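Local coordinates for protein L-methionine gamma-lyase (Fusobacterium nucleatum subsp. nucleatum, PDB 6LXU) that is a pyridoxal-phosphate-dependent enzyme of the Cys/Met metabolism family and carries its cofactor covalently bound, at residues 12-17 against 74-79; 64-69 against 255-260. All blocks are in the same frame, centred on the assembly; numbering follows the deposited sequence.

How the interactions relate
From the N terminus the segments come in the order 12-17, 64-69, 74-79 and 255-260, so the two contacts cross along the chain. Interaction 1 closes a loop of 56 residues that brings the end of helix 65-78 back to helix 11-17. Interaction 2 closes a far longer one: the start of helix 65-78 meets helix 250-260 after all seven strands of the large sheet have been laid down. Helix 65-78 is therefore shared, one end in each contact. The centres lie about 12 Å apart. The contacts also touch directly, Ala-15 CB lying 3.3 Å from Leu-260 O, so helices 11-17, 65-78 and 250-260 form one cluster.

Interaction 1 (12-17 against 74-79); sequences GTTAIH and IAALEE
Thr-14 and Leu-77 meet side by side where two antiparallel helices pack, the N-terminal helix 11-17 against the C-terminal end of helix 65-78. The second helix leads into the large mixed sheet of a fold type I PLP-dependent enzyme. The short helical axes approach to 9.3 Å and run at 165° to each other. The contact is small and apolar.

Thr-14 uses its methyl. CG2 stands trans to the backbone N, and this sends it across the gap. Thr-14 CG2 meets Ala-76 CB at 3.9 Å and lies 4.0 Å from Leu-77 CD2. The hydroxyl takes another course. Thr-14 OG1 is hydrogen-bonded to Gly-10 O, one turn back in the chain, so the polar end of this residue is satisfied locally and it is the methyl that touches the partner helix.

Leu-77 starts out to one side of helix 11-17, but its CD2 branch reaches in. The Leu-77 side chain slides past that of Thr-14 in the opposite direction. Ala-76 sits nearer the edge of the contact and offers just its CB.

Just past Leu-77, helix 65-78 ends in a Schellman motif. Glu-79 has positive phi and is the C-prime residue. Its carboxylate forms salt bridges with Lys-8, Lys-197 and Lys-200. Helix 11-17 also faces the subunit interface: Thr-13 OG1 bonds to Asp-386 of the second subunit.

Ala-15 completes the apolar patch. Its small side chain leaves the Leu-77 methyl close to the backbone of helix 11-17: Leu-77 CD2 lies 4.2 Å from Ala-15 CB and 4.1 Å from Ala-15 N.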
ATOM      1  N   GLY A  12     -21.834  11.310  10.369  1.00  7.37           N
ATOM      2  CA  GLY A  12     -20.376  11.311  10.541  1.00  7.13           C
ATOM      3  C   GLY A  12     -19.927  10.272  11.554  1.00  6.92           C
ATOM      4  O   GLY A  12     -18.994   9.509  11.323  1.00  6.88           O
ATOM      5  N   THR A  13     -20.610  10.218  12.703  1.00  6.58           N
ATOM      6  CA  THR A  13     -20.320   9.203  13.711  1.00  6.68           C
ATOM      7  C   THR A  13     -20.402   7.806  13.099  1.00  6.49           C
ATOM      8  O   THR A  13     -19.538   6.955  13.319  1.00  6.66           O
ATOM      9  CB  THR A  13     -21.295   9.329  14.879  1.00  6.84           C
ATOM     10  OG1 THR A  13     -21.191  10.667  15.372  1.00  6.97           O
ATOM     11  CG2 THR A  13     -20.981   8.331  15.966  1.00  7.15           C
ATOM     12  N   THR A  14     -21.459   7.583  12.327  1.00  6.69           N
ATOM     13  CA  THR A  14     -21.688   6.289  11.695  1.00  7.16           C
ATOM     14  C   THR A  14     -20.609   5.950  10.661  1.00  6.92           C
ATOM     15  O   THR A  14     -20.046   4.854  10.669  1.00  7.20           O
ATOM     16  CB  THR A  14     -23.094   6.256  11.058  1.00  7.60           C
ATOM     17  OG1 THR A  14     -24.070   6.459  12.090  1.00  8.16           O
ATOM     18  CG2 THR A  14     -23.390   4.935  10.366  1.00  7.97           C
ATOM     19  N   ALA A  15     -20.321   6.893   9.784  1.00  6.56           N
ATOM     20  CA  ALA A  15     -19.294   6.652   8.763  1.00  6.82           C
ATOM     21  C   ALA A  15     -17.950   6.333   9.409  1.00  6.80           C
ATOM     22  O   ALA A  15     -17.213   5.479   8.913  1.00  7.32           O
ATOM     23  CB  ALA A  15     -19.175   7.838   7.832  1.00  6.97           C
ATOM     24  N   ILE A  16     -17.618   7.047  10.479  1.00  6.53           N
ATOM     25  CA  ILE A  16     -16.338   6.872  11.144  1.00  6.46           C
ATOM     26  C   ILE A  16     -16.287   5.547  11.910  1.00  7.00           C
ATOM     27  O   ILE A  16     -15.275   4.840  11.855  1.00  7.50           O
ATOM     28  CB  ILE A  16     -16.041   8.078  12.057  1.00  6.23           C
ATOM     29  CG1 ILE A  16     -15.788   9.320  11.190  1.00  6.17           C
ATOM     30  CG2 ILE A  16     -14.851   7.789  12.961  1.00  6.17           C
ATOM     31  CD1 ILE A  16     -15.854  10.631  11.939  1.00  6.26           C
ATOM     32  N   HIS A  17     -17.346   5.242  12.659  1.00  7.53           N
ATOM     33  CA  HIS A  17     -17.286   4.149  13.641  1.00  8.48           C
ATOM     34  C   HIS A  17     -18.043   2.878  13.300  1.00  9.47           C
ATOM     35  O   HIS A  17     -17.727   1.829  13.876  1.00 10.91           O
ATOM     36  CB  HIS A  17     -17.758   4.645  15.006  1.00  8.25           C
ATOM     37  CG  HIS A  17     -16.821   5.626  15.636  1.00  8.17           C
ATOM     38  ND1 HIS A  17     -15.631   5.240  16.220  1.00  8.83           N
ATOM     39  CD2 HIS A  17     -16.892   6.970  15.765  1.00  7.95           C
ATOM     40  CE1 HIS A  17     -15.018   6.315  16.693  1.00  8.64           C
ATOM     41  NE2 HIS A  17     -15.767   7.372  16.443  1.00  7.81           N
ATOM     42  N   ILE A  74     -21.097   0.523   4.801  1.00  6.32           N
ATOM     43  CA  ILE A  74     -22.043   0.977   3.793  1.00  6.26           C
ATOM     44  C   ILE A  74     -23.463   0.485   4.107  1.00  6.09           C
ATOM     45  O   ILE A  74     -24.436   1.214   3.886  1.00  6.24           O
ATOM     46  CB  ILE A  74     -21.582   0.649   2.358  1.00  6.28           C
ATOM     47  CG1 ILE A  74     -22.473   1.342   1.322  1.00  6.54           C
ATOM     48  CG2 ILE A  74     -21.558  -0.846   2.090  1.00  6.18           C
ATOM     49  CD1 ILE A  74     -22.485   2.861   1.378  1.00  6.90           C
ATOM     50  N   ALA A  75     -23.591  -0.728   4.632  1.00  6.15           N
ATOM     51  CA  ALA A  75     -24.906  -1.193   5.060  1.00  6.44           C
ATOM     52  C   ALA A  75     -25.482  -0.272   6.146  1.00  6.40           C
ATOM     53  O   ALA A  75     -26.670   0.060   6.105  1.00  6.80           O
ATOM     54  CB  ALA A  75     -24.840  -2.616   5.555  1.00  6.80           C
ATOM     55  N   ALA A  76     -24.660   0.134   7.113  1.00  6.49           N
ATOM     56  CA  ALA A  76     -25.138   1.049   8.150  1.00  6.87           C
ATOM     57  C   ALA A  76     -25.567   2.389   7.574  1.00  7.02           C
ATOM     58  O   ALA A  76     -26.591   2.961   7.993  1.00  7.77           O
ATOM     59  CB  ALA A  76     -24.073   1.242   9.218  1.00  7.06           C
ATOM     60  N   LEU A  77     -24.805   2.910   6.612  1.00  6.96           N
ATOM     61  CA  LEU A  77     -25.130   4.195   6.000  1.00  7.07           C
ATOM     62  C   LEU A  77     -26.415   4.172   5.189  1.00  7.13           C
ATOM     63  O   LEU A  77     -27.172   5.145   5.222  1.00  7.62           O
ATOM     64  CB  LEU A  77     -23.970   4.688   5.131  1.00  7.53           C
ATOM     65  CG  LEU A  77     -22.716   5.090   5.918  1.00  8.13           C
ATOM     66  CD1 LEU A  77     -21.528   5.224   4.981  1.00  8.43           C
ATOM     67  CD2 LEU A  77     -22.908   6.378   6.707  1.00  8.69           C
ATOM     68  N   GLU A  78     -26.661   3.082   4.472  1.00  6.82           N
ATOM     69  CA  GLU A  78     -27.893   2.914   3.697  1.00  7.14           C
ATOM     70  C   GLU A  78     -29.067   2.383   4.528  1.00  7.45           C
ATOM     71  O   GLU A  78     -30.189   2.281   4.041  1.00  7.91           O
ATOM     72  CB  GLU A  78     -27.655   1.978   2.507  1.00  6.90           C
ATOM     73  CG  GLU A  78     -26.798   2.570   1.402  1.00  6.98           C
ATOM     74  CD  GLU A  78     -27.483   3.624   0.543  1.00  7.07           C
ATOM     75  OE1 GLU A  78     -28.684   3.943   0.752  1.00  8.00           O
ATOM     76  OE2 GLU A  78     -26.796   4.182  -0.354  1.00  7.30           O
ATOM     77  N   GLU A  79     -28.780   2.003   5.773  1.00  7.89           N
ATOM     78  CA  GLU A  79     -29.761   1.398   6.685  1.00  8.97           C
ATOM     79  C   GLU A  79     -30.348   0.111   6.110  1.00  8.93           C
ATOM     80  O   GLU A  79     -31.558  -0.137   6.181  1.00 10.13           O
ATOM     81  CB  GLU A  79     -30.825   2.417   7.109  1.00 10.17           C
ATOM     82  CG  GLU A  79     -30.215   3.614   7.826  1.00 11.58           C
ATOM     83  CD  GLU A  79     -31.240   4.630   8.281  1.00 13.22           C
ATOM     84  OE1 GLU A  79     -32.308   4.232   8.788  1.00 15.69           O
ATOM     85  OE2 GLU A  79     -30.967   5.831   8.132  1.00 14.14           O
TER

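Interaction 2 (64-69 against 255-260); sequences NPTTTV and YIIRGL
Thr-66 OG1 is gripped twice by an earlier part of the same chain: it is hydrogen-bonded to Pro-31 O and to Tyr-33 N. This fixes the rotation of a side chain whose methyl touches Ile-257. With OG1 held beside the backbone N (chi1 -52°), CG2 points trans to that N. Thr-66 CG2 comes within 4.0 Å of Ile-257 CD1.

The contact joins the first turn of helix 65-78 to helix 250-260 in a fold type I PLP-dependent enzyme. Ile-257 carries most of it. Its side chain heads for the other helix and stays extended at the end (chi2 164°), so the terminal CD1 does the touching. This methyl enters between Thr-66 and Val-69, residues one helical turn apart. The Ile-257 side chain crosses that of Val-69 at about a right angle, and Val-69 CG1 lies 3.9 Å from Ile-257 CD1. Ile-257 CD1 also lies 3.5 Å from Thr-66 O. Leu-70 and Lys-73 of helix 65-78 extend the surface on which Ile-257 rests.

The helix start is capped next to the contact. Asn-64 is the N-cap, and Asn-64 OD1 accepts a weak bond from Thr-66 N at 2.9 Å, bent to 129°. Its amide ND2 is held by Tyr-33 O and Thr-60 OG1.

Helix 250-260 also reaches the second subunit. Arg-258 forms a salt bridge there with Asp-219 of that chain, while Ile-257 faces helix 65-78.

All three touching residues are buried, and the contact is largely van der Waals, methyl against methyl and against one carbonyl oxygen. The polar bonds at Thr-66 and Asn-64 probably help to place the Thr-66 methyl that Ile-257 meets.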
ATOM      1  N   ASN A  64     -13.203 -11.082   3.605  1.00  5.76           N
ATOM      2  CA  ASN A  64     -11.938 -10.674   4.201  1.00  5.54           C
ATOM      3  C   ASN A  64     -12.275  -9.692   5.327  1.00  5.56           C
ATOM      4  O   ASN A  64     -13.169  -8.884   5.158  1.00  5.48           O
ATOM      5  CB  ASN A  64     -11.081 -10.006   3.103  1.00  5.41           C
ATOM      6  CG  ASN A  64      -9.796  -9.406   3.621  1.00  5.32           C
ATOM      7  OD1 ASN A  64      -9.802  -8.375   4.293  1.00  5.40           O
ATOM      8  ND2 ASN A  64      -8.668 -10.038   3.295  1.00  5.06           N
ATOM      9  N   PRO A  65     -11.547  -9.750   6.456  1.00  5.89           N
ATOM     10  CA  PRO A  65     -11.960  -8.889   7.576  1.00  6.12           C
ATOM     11  C   PRO A  65     -11.907  -7.388   7.288  1.00  5.67           C
ATOM     12  O   PRO A  65     -12.759  -6.650   7.773  1.00  5.82           O
ATOM     13  CB  PRO A  65     -11.059  -9.301   8.734  1.00  6.85           C
ATOM     14  CG  PRO A  65     -10.163 -10.350   8.224  1.00  7.03           C
ATOM     15  CD  PRO A  65     -10.472 -10.676   6.816  1.00  6.43           C
ATOM     16  N   THR A  66     -10.904  -6.921   6.540  1.00  5.15           N
ATOM     17  CA  THR A  66     -10.877  -5.508   6.159  1.00  5.19           C
ATOM     18  C   THR A  66     -12.118  -5.159   5.337  1.00  5.16           C
ATOM     19  O   THR A  66     -12.817  -4.188   5.588  1.00  5.16           O
ATOM     20  CB  THR A  66      -9.588  -5.153   5.396  1.00  5.30           C
ATOM     21  OG1 THR A  66      -8.449  -5.582   6.141  1.00  5.25           O
ATOM     22  CG2 THR A  66      -9.530  -3.664   5.097  1.00  5.50           C
ATOM     23  N   THR A  67     -12.406  -6.002   4.349  1.00  5.11           N
ATOM     24  CA  THR A  67     -13.553  -5.781   3.486  1.00  5.28           C
ATOM     25  C   THR A  67     -14.874  -5.859   4.257  1.00  5.43           C
ATOM     26  O   THR A  67     -15.795  -5.105   3.965  1.00  5.58           O
ATOM     27  CB  THR A  67     -13.507  -6.774   2.336  1.00  5.48           C
ATOM     28  OG1 THR A  67     -12.199  -6.677   1.767  1.00  6.08           O
ATOM     29  CG2 THR A  67     -14.542  -6.472   1.299  1.00  5.62           C
ATOM     30  N   THR A  68     -14.949  -6.766   5.227  1.00  5.65           N
ATOM     31  CA  THR A  68     -16.160  -6.860   6.052  1.00  6.02           C
ATOM     32  C   THR A  68     -16.500  -5.543   6.745  1.00  6.06           C
ATOM     33  O   THR A  68     -17.668  -5.158   6.817  1.00  6.32           O
ATOM     34  CB  THR A  68     -16.013  -7.972   7.094  1.00  6.34           C
ATOM     35  OG1 THR A  68     -15.943  -9.211   6.389  1.00  6.78           O
ATOM     36  CG2 THR A  68     -17.187  -8.010   8.074  1.00  6.62           C
ATOM     37  N   VAL A  69     -15.489  -4.855   7.252  1.00  6.08           N
ATOM     38  CA  VAL A  69     -15.718  -3.553   7.885  1.00  6.29           C
ATOM     39  C   VAL A  69     -16.340  -2.576   6.909  1.00  6.05           C
ATOM     40  O   VAL A  69     -17.308  -1.899   7.237  1.00  6.14           O
ATOM     41  CB  VAL A  69     -14.434  -3.003   8.502  1.00  6.79           C
ATOM     42  CG1 VAL A  69     -14.602  -1.556   8.947  1.00  7.03           C
ATOM     43  CG2 VAL A  69     -14.034  -3.869   9.678  1.00  7.34           C
ATOM     44  N   TYR A 255      -8.404   1.884   1.725  1.00  4.33           N
ATOM     45  CA  TYR A 255      -8.520   3.242   1.197  1.00  4.46           C
ATOM     46  C   TYR A 255      -9.949   3.769   1.294  1.00  4.36           C
ATOM     47  O   TYR A 255     -10.160   4.942   1.596  1.00  4.31           O
ATOM     48  CB  TYR A 255      -8.050   3.312  -0.255  1.00  4.59           C
ATOM     49  CG  TYR A 255      -6.555   3.390  -0.510  1.00  4.72           C
ATOM     50  CD1 TYR A 255      -5.755   4.361   0.091  1.00  5.09           C
ATOM     51  CD2 TYR A 255      -5.968   2.582  -1.480  1.00  4.84           C
ATOM     52  CE1 TYR A 255      -4.413   4.470  -0.233  1.00  5.28           C
ATOM     53  CE2 TYR A 255      -4.617   2.696  -1.793  1.00  5.11           C
ATOM     54  CZ  TYR A 255      -3.847   3.648  -1.162  1.00  5.23           C
ATOM     55  OH  TYR A 255      -2.498   3.784  -1.444  1.00  5.54           O
ATOM     56  N   ILE A 256     -10.937   2.919   1.017  1.00  4.30           N
ATOM     57  CA  ILE A 256     -12.330   3.374   1.054  1.00  4.44           C
ATOM     58  C   ILE A 256     -12.791   3.592   2.500  1.00  4.48           C
ATOM     59  O   ILE A 256     -13.427   4.605   2.790  1.00  4.57           O
ATOM     60  CB  ILE A 256     -13.284   2.403   0.340  1.00  4.60           C
ATOM     61  CG1 ILE A 256     -12.856   2.161  -1.117  1.00  4.63           C
ATOM     62  CG2 ILE A 256     -14.706   2.957   0.376  1.00  4.74           C
ATOM     63  CD1 ILE A 256     -13.397   0.878  -1.688  1.00  4.82           C
ATOM     64  N   ILE A 257     -12.468   2.667   3.396  1.00  4.43           N
ATOM     65  CA  ILE A 257     -12.734   2.898   4.826  1.00  4.59           C
ATOM     66  C   ILE A 257     -12.153   4.251   5.263  1.00  4.45           C
ATOM     67  O   ILE A 257     -12.812   5.049   5.944  1.00  4.66           O
ATOM     68  CB  ILE A 257     -12.145   1.751   5.674  1.00  4.83           C
ATOM     69  CG1 ILE A 257     -12.933   0.457   5.458  1.00  5.14           C
ATOM     70  CG2 ILE A 257     -12.106   2.120   7.158  1.00  5.18           C
ATOM     71  CD1 ILE A 257     -12.216  -0.777   5.942  1.00  5.37           C
ATOM     72  N   ARG A 258     -10.909   4.486   4.865  1.00  4.44           N
ATOM     73  CA  ARG A 258     -10.231   5.729   5.199  1.00  4.46           C
ATOM     74  C   ARG A 258     -10.975   6.929   4.598  1.00  4.43           C
ATOM     75  O   ARG A 258     -11.196   7.935   5.281  1.00  4.61           O
ATOM     76  CB  ARG A 258      -8.807   5.672   4.678  1.00  4.51           C
ATOM     77  CG  ARG A 258      -7.930   6.800   5.171  1.00  4.44           C
ATOM     78  CD  ARG A 258      -6.589   6.765   4.501  1.00  4.55           C
ATOM     79  NE  ARG A 258      -5.518   7.404   5.246  1.00  4.53           N
ATOM     80  CZ  ARG A 258      -4.870   8.518   4.944  1.00  4.55           C
ATOM     81  NH1 ARG A 258      -5.301   9.332   3.962  1.00  4.98           N
ATOM     82  NH2 ARG A 258      -3.803   8.848   5.638  1.00  4.64           N
ATOM     83  N   GLY A 259     -11.353   6.823   3.323  1.00  4.36           N
ATOM     84  CA  GLY A 259     -12.150   7.862   2.679  1.00  4.57           C
ATOM     85  C   GLY A 259     -13.458   8.139   3.398  1.00  4.66           C
ATOM     86  O   GLY A 259     -13.903   9.299   3.486  1.00  4.67           O
ATOM     87  N   LEU A 260     -14.086   7.093   3.915  1.00  4.68           N
ATOM     88  CA  LEU A 260     -15.358   7.249   4.627  1.00  5.02           C
ATOM     89  C   LEU A 260     -15.219   8.011   5.939  1.00  4.82           C
ATOM     90  O   LEU A 260     -16.226   8.558   6.416  1.00  4.90           O
ATOM     91  CB  LEU A 260     -16.047   5.906   4.844  1.00  5.60           C
ATOM     92  CG  LEU A 260     -16.635   5.288   3.568  1.00  6.16           C
ATOM     93  CD1 LEU A 260     -17.088   3.860   3.816  1.00  6.90           C
ATOM     94  CD2 LEU A 260     -17.787   6.109   3.012  1.00  6.23           C
TER